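Local coordinates for protein shikimate dehydrogenase (Thermotoga maritima, PDB 3U62) that probably catalyses the reversible NADPH-linked reduction of 3-dehydroshikimate to shikimate, a step in the biosynthesis of chorismate and the aromatic amino acids, at residues S169-T174 with L195-I200; V82-R87 with K234-Y239. All blocks are in the same frame, centred on the assembly; numbering follows the deposited sequence.

How the contacts relate
The two contacts lie on either side of the chain's centre, about 25 Å apart between their centres and about 11 Å between nearest atoms, and they share no sheet. Contact 1 pairs two neighbouring strands, 169-172 and 195-198, of the six-stranded parallel sheet at the core of the probable NADP-binding domain. Contact 2 sets the end of helix 222-235 against strand 84-86 of the mixed sheet of the substrate-binding domain. Along the chain, both strands of contact 1 fall between the two halves of contact 2: the chain leaves the first domain, builds the second, and returns by helix 222-235, so that the substrate-binding domain includes residues from both sides of the nucleotide domain.

Contact 1: S169-T174 with L195-I200; sequences SLFNTT and LVYDVI
Leu170 O accepts the amide of Tyr197, with Tyr197 N 2.7 Å from Leu170 O, while the CA-H of Val196 approaches the same oxygen in a weaker C-H...O contact. The pattern repeats along two nearly parallel strands, whose directions differ by 8°: Leu170 N donates to Leu195 O, Asn172 N to Tyr197 O, and Val199 N reaches Asn172 O at 3.0 Å just past the strand end. On one face of the sheet the rings of Phe171 and Tyr197 form an offset stack, centroids 4.7 Å apart and planes 26° from each other. Phe171 CE2 lies over the rim of the tyrosine ring, 3.4 Å from Tyr197 CG, and Tyr197 CB in turn makes a CH-pi contact with the phenylalanine face. Leu195 CD2 packs 3.8 Å from Phe171 CZ, and helix 118-129 meets the same phenylalanine through Val123 and Leu127. On the other face Asn172 and Asp198 lie side by side, amide and carboxylate planes almost perpendicular. Asp198 has CG anti to the backbone N (chi1 -157°), from where OD1 accepts Ile200 N at 3.1 Å from above the carboxylate plane, closing an Asx turn, while OD2 bonds to Thr204. With an alanine in place of Asp198, Ile200 N and the Thr204 hydroxyl would probably lose their mate, and the turn after the strand would be freer to move. That turn carries Val199, a predicted NADP(+)-binding residue, at the carboxyl end of neighbouring parallel strands, where a Rossmann fold holds its dinucleotide.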
loop_
_atom_site.group_PDB
_atom_site.type_symbol
_atom_site.label_atom_id
_atom_site.label_comp_id
_atom_site.label_asym_id
_atom_site.label_seq_id
_atom_site.Cartn_x
_atom_site.Cartn_y
_atom_site.Cartn_z
ATOM N N SER A 169 -15.890 -3.528 -8.490
ATOM C CA SER A 169 -14.684 -2.795 -8.098
ATOM C C SER A 169 -13.426 -3.616 -8.348
ATOM O O SER A 169 -13.425 -4.836 -8.170
ATOM C CB SER A 169 -14.750 -2.380 -6.626
ATOM O OG SER A 169 -15.865 -1.538 -6.381
ATOM N N LEU A 170 -12.359 -2.933 -8.758
ATOM C CA LEU A 170 -11.069 -3.569 -9.013
ATOM C C LEU A 170 -9.936 -2.824 -8.309
ATOM O O LEU A 170 -9.803 -1.605 -8.444
ATOM C CB LEU A 170 -10.795 -3.644 -10.521
ATOM C CG LEU A 170 -9.433 -4.161 -11.001
ATOM C CD1 LEU A 170 -9.258 -5.640 -10.687
ATOM C CD2 LEU A 170 -9.258 -3.912 -12.486
ATOM N N PHE A 171 -9.129 -3.573 -7.561
ATOM C CA PHE A 171 -7.943 -3.048 -6.893
ATOM C C PHE A 171 -6.702 -3.745 -7.438
ATOM O O PHE A 171 -6.600 -4.974 -7.358
ATOM C CB PHE A 171 -8.009 -3.304 -5.379
ATOM C CG PHE A 171 -8.991 -2.436 -4.638
ATOM C CD1 PHE A 171 -10.361 -2.655 -4.747
ATOM C CD2 PHE A 171 -8.543 -1.424 -3.794
ATOM C CE1 PHE A 171 -11.272 -1.861 -4.052
ATOM C CE2 PHE A 171 -9.449 -0.624 -3.094
ATOM C CZ PHE A 171 -10.814 -0.845 -3.224
ATOM N N ASN A 172 -5.766 -2.981 -7.997
ATOM C CA ASN A 172 -4.432 -3.517 -8.244
ATOM C C ASN A 172 -3.539 -3.224 -7.051
ATOM O O ASN A 172 -3.385 -2.065 -6.656
ATOM C CB ASN A 172 -3.787 -2.953 -9.511
ATOM C CG ASN A 172 -2.324 -3.365 -9.645
ATOM O OD1 ASN A 172 -1.427 -2.524 -9.717
ATOM N ND2 ASN A 172 -2.074 -4.673 -9.653
ATOM N N THR A 173 -2.952 -4.273 -6.481
ATOM C CA THR A 173 -2.047 -4.121 -5.340
ATOM C C THR A 173 -0.629 -4.601 -5.665
ATOM O O THR A 173 0.259 -4.574 -4.807
ATOM C CB THR A 173 -2.568 -4.844 -4.073
ATOM O OG1 THR A 173 -2.399 -6.260 -4.221
ATOM C CG2 THR A 173 -4.042 -4.527 -3.824
ATOM N N THR A 174 -0.427 -5.036 -6.908
ATOM C CA THR A 174 0.869 -5.534 -7.368
ATOM C C THR A 174 1.733 -4.401 -7.913
ATOM O O THR A 174 1.294 -3.248 -7.993
ATOM C CB THR A 174 0.716 -6.600 -8.482
ATOM O OG1 THR A 174 0.260 -5.973 -9.690
ATOM C CG2 THR A 174 -0.264 -7.691 -8.076
ATOM N N LEU A 195 -15.474 1.281 -9.693
ATOM C CA LEU A 195 -14.214 1.695 -9.083
ATOM C C LEU A 195 -13.019 0.945 -9.660
ATOM O O LEU A 195 -13.010 -0.287 -9.711
ATOM C CB LEU A 195 -14.260 1.513 -7.558
ATOM C CG LEU A 195 -12.970 1.716 -6.745
ATOM C CD1 LEU A 195 -12.518 3.173 -6.740
ATOM C CD2 LEU A 195 -13.148 1.209 -5.323
ATOM N N VAL A 196 -12.024 1.705 -10.107
ATOM C CA VAL A 196 -10.709 1.163 -10.436
ATOM C C VAL A 196 -9.697 1.832 -9.510
ATOM O O VAL A 196 -9.538 3.057 -9.521
ATOM C CB VAL A 196 -10.335 1.377 -11.925
ATOM C CG1 VAL A 196 -8.866 1.038 -12.176
ATOM C CG2 VAL A 196 -11.235 0.538 -12.829
ATOM N N TYR A 197 -9.033 1.014 -8.702
ATOM C CA TYR A 197 -8.123 1.490 -7.674
ATOM C C TYR A 197 -6.757 0.861 -7.904
ATOM O O TYR A 197 -6.641 -0.359 -8.033
ATOM C CB TYR A 197 -8.675 1.104 -6.297
ATOM C CG TYR A 197 -8.024 1.767 -5.098
ATOM C CD1 TYR A 197 -8.720 2.709 -4.338
ATOM C CD2 TYR A 197 -6.732 1.425 -4.696
ATOM C CE1 TYR A 197 -8.138 3.309 -3.223
ATOM C CE2 TYR A 197 -6.141 2.020 -3.586
ATOM C CZ TYR A 197 -6.849 2.959 -2.855
ATOM O OH TYR A 197 -6.265 3.548 -1.758
ATOM N N ASP A 198 -5.727 1.696 -7.966
ATOM C CA ASP A 198 -4.364 1.219 -8.154
ATOM C C ASP A 198 -3.498 1.759 -7.026
ATOM O O ASP A 198 -3.475 2.966 -6.782
ATOM C CB ASP A 198 -3.827 1.675 -9.516
ATOM C CG ASP A 198 -2.695 0.798 -10.032
ATOM O OD1 ASP A 198 -1.890 0.295 -9.219
ATOM O OD2 ASP A 198 -2.606 0.617 -11.266
ATOM N N VAL A 199 -2.796 0.867 -6.332
ATOM C CA VAL A 199 -1.922 1.278 -5.229
ATOM C C VAL A 199 -0.673 1.998 -5.737
ATOM O O VAL A 199 0.015 2.676 -4.966
ATOM C CB VAL A 199 -1.512 0.096 -4.301
ATOM C CG1 VAL A 199 -2.747 -0.596 -3.722
ATOM C CG2 VAL A 199 -0.610 -0.901 -5.036
ATOM N N ILE A 200 -0.383 1.842 -7.028
ATOM C CA ILE A 200 0.746 2.522 -7.654
ATOM C C ILE A 200 0.475 4.022 -7.711
ATOM O O ILE A 200 -0.604 4.469 -8.113
ATOM C CB ILE A 200 1.088 1.938 -9.047
ATOM C CG1 ILE A 200 1.470 0.459 -8.909
ATOM C CG2 ILE A 200 2.233 2.719 -9.702
ATOM C CD1 ILE A 200 1.419 -0.334 -10.202
#

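Contact 2: V82-R87 with K234-Y239; sequences VNCVFR and KIWGIY
Phe86 and Trp236 bring the backbones together, their CA atoms 6.6 Å apart, where strand 84-86 passes the end of helix 222-235. The helix stops in a Schellman motif: Gly237 takes a positive phi of 72°, and its N bonds back to Lys234 O. Where strand 84-86 begins, Asn83 and Cys84 together oppose Tyr91 in a classic beta bulge. The indole of Trp236 crosses to the strand, and its NE1 donates to Val85 O at 3.1 Å, reaching that oxygen from above the carbonyl plane. This joins the end of helix 222-235 to the mixed sheet of the substrate-binding domain, where Trp236 also stacks on Phe3 and touches Asn57 and Tyr19. Phe86 has CG anti to its backbone N (chi1 -169°), and its ring lies beside Ile235 and Trp236. There Trp236 CA sits over the centre of one ring face in a CH-pi contact, 4.2 Å from the Phe86 centroid, and Arg87 CD lies over the opposite face, nearer the rim. The planes of Phe86 and the indole's five-membered ring are inclined at 55°, and Phe86 CD1 comes within 3.4 Å of Trp236 CD1. Cys84 SG meets the indole obliquely, 3.7 Å from Trp236 NE1, a sulfur-aromatic contact beside the hydrogen bond. Ile235 adds two looser apolar touches, its CD1 being 4.3 Å from Cys84 SG and its CG2 close to Phe86 CB.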
loop_
_atom_site.group_PDB
_atom_site.type_symbol
_atom_site.label_atom_id
_atom_site.label_comp_id
_atom_site.label_asym_id
_atom_site.label_seq_id
_atom_site.Cartn_x
_atom_site.Cartn_y
_atom_site.Cartn_z
ATOM N N VAL A 82 4.030 -5.425 8.210
ATOM C CA VAL A 82 4.367 -4.217 8.953
ATOM C C VAL A 82 5.028 -3.230 7.993
ATOM O O VAL A 82 6.036 -3.554 7.361
ATOM C CB VAL A 82 5.309 -4.532 10.147
ATOM C CG1 VAL A 82 5.955 -3.263 10.691
ATOM C CG2 VAL A 82 4.555 -5.260 11.250
ATOM N N ASN A 83 4.454 -2.035 7.873
ATOM C CA ASN A 83 5.039 -0.995 7.027
ATOM C C ASN A 83 5.520 0.226 7.808
ATOM O O ASN A 83 6.084 1.152 7.229
ATOM C CB ASN A 83 4.065 -0.563 5.925
ATOM C CG ASN A 83 2.966 0.346 6.439
ATOM O OD1 ASN A 83 2.342 0.065 7.462
ATOM N ND2 ASN A 83 2.721 1.442 5.727
ATOM N N CYS A 84 5.279 0.227 9.117
ATOM C CA CYS A 84 5.690 1.330 9.975
ATOM C C CYS A 84 6.202 0.798 11.306
ATOM O O CYS A 84 5.475 0.123 12.039
ATOM C CB CYS A 84 4.530 2.306 10.198
ATOM S SG CYS A 84 4.937 3.740 11.237
ATOM N N VAL A 85 7.460 1.101 11.602
ATOM C CA VAL A 85 8.090 0.676 12.846
ATOM C C VAL A 85 8.450 1.894 13.685
ATOM O O VAL A 85 8.868 2.923 13.152
ATOM C CB VAL A 85 9.353 -0.186 12.583
ATOM C CG1 VAL A 85 10.093 -0.501 13.881
ATOM C CG2 VAL A 85 8.977 -1.477 11.870
ATOM N N PHE A 86 8.259 1.775 14.996
ATOM C CA PHE A 86 8.711 2.788 15.938
ATOM C C PHE A 86 9.215 2.132 17.217
ATOM O O PHE A 86 8.440 1.530 17.967
ATOM C CB PHE A 86 7.597 3.797 16.241
ATOM C CG PHE A 86 8.059 5.017 16.999
ATOM C CD1 PHE A 86 9.186 5.730 16.591
ATOM C CD2 PHE A 86 7.350 5.470 18.108
ATOM C CE1 PHE A 86 9.608 6.861 17.286
ATOM C CE2 PHE A 86 7.762 6.601 18.809
ATOM C CZ PHE A 86 8.894 7.298 18.396
ATOM N N ARG A 87 10.523 2.247 17.439
ATOM C CA ARG A 87 11.182 1.773 18.659
ATOM C C ARG A 87 10.756 0.369 19.089
ATOM O O ARG A 87 10.272 0.157 20.205
ATOM C CB ARG A 87 11.032 2.805 19.783
ATOM C CG ARG A 87 11.784 4.078 19.462
ATOM C CD ARG A 87 11.558 5.196 20.448
ATOM N NE ARG A 87 12.480 6.285 20.142
ATOM C CZ ARG A 87 12.305 7.557 20.484
ATOM N NH1 ARG A 87 11.227 7.938 21.160
ATOM N NH2 ARG A 87 13.218 8.454 20.142
ATOM N N LYS A 234 1.641 10.331 13.079
ATOM C CA LYS A 234 0.886 10.262 14.330
ATOM C C LYS A 234 1.487 9.220 15.276
ATOM O O LYS A 234 1.637 9.475 16.474
ATOM C CB LYS A 234 -0.592 9.959 14.068
ATOM C CG LYS A 234 -1.375 11.118 13.469
ATOM C CD LYS A 234 -2.832 10.741 13.263
ATOM C CE LYS A 234 -3.615 11.873 12.620
ATOM N NZ LYS A 234 -5.065 11.549 12.502
ATOM N N ILE A 235 1.828 8.054 14.724
ATOM C CA ILE A 235 2.486 6.989 15.483
ATOM C C ILE A 235 3.839 7.458 16.029
ATOM O O ILE A 235 4.178 7.187 17.184
ATOM C CB ILE A 235 2.639 5.696 14.635
ATOM C CG1 ILE A 235 1.270 5.033 14.446
ATOM C CG2 ILE A 235 3.619 4.716 15.287
ATOM C CD1 ILE A 235 1.238 3.932 13.406
ATOM N N TRP A 236 4.586 8.184 15.200
ATOM C CA TRP A 236 5.901 8.697 15.580
ATOM C C TRP A 236 5.833 9.910 16.519
ATOM O O TRP A 236 6.863 10.374 17.018
ATOM C CB TRP A 236 6.732 9.011 14.328
ATOM C CG TRP A 236 7.076 7.792 13.502
ATOM C CD1 TRP A 236 7.211 6.508 13.952
ATOM C CD2 TRP A 236 7.354 7.750 12.093
ATOM N NE1 TRP A 236 7.544 5.670 12.916
ATOM C CE2 TRP A 236 7.643 6.405 11.765
ATOM C CE3 TRP A 236 7.393 8.719 11.078
ATOM C CZ2 TRP A 236 7.958 6.000 10.462
ATOM C CZ3 TRP A 236 7.707 8.315 9.781
ATOM C CH2 TRP A 236 7.986 6.965 9.487
ATOM N N GLY A 237 4.620 10.411 16.757
ATOM C CA GLY A 237 4.381 11.526 17.677
ATOM C C GLY A 237 4.867 12.866 17.159
ATOM O O GLY A 237 5.204 13.758 17.941
ATOM N N ILE A 238 4.895 13.007 15.836
ATOM C CA ILE A 238 5.453 14.192 15.183
ATOM C C ILE A 238 4.535 14.739 14.086
ATOM O O ILE A 238 5.001 15.266 13.070
ATOM C CB ILE A 238 6.878 13.915 14.624
ATOM C CG1 ILE A 238 6.876 12.676 13.711
ATOM C CG2 ILE A 238 7.874 13.768 15.772
ATOM C CD1 ILE A 238 8.205 12.373 13.041
ATOM N N TYR A 239 3.229 14.621 14.310
ATOM C CA TYR A 239 2.237 15.066 13.339
ATOM C C TYR A 239 1.787 16.505 13.587
ATOM O O TYR A 239 1.283 16.843 14.660
ATOM C CB TYR A 239 1.035 14.115 13.317
ATOM C CG TYR A 239 -0.065 14.531 12.365
ATOM C CD1 TYR A 239 0.145 14.541 10.984
ATOM C CD2 TYR A 239 -1.319 14.908 12.844
ATOM C CE1 TYR A 239 -0.865 14.922 10.108
ATOM C CE2 TYR A 239 -2.336 15.289 11.975
ATOM C CZ TYR A 239 -2.102 15.293 10.609
ATOM O OH TYR A 239 -3.104 15.669 9.745
#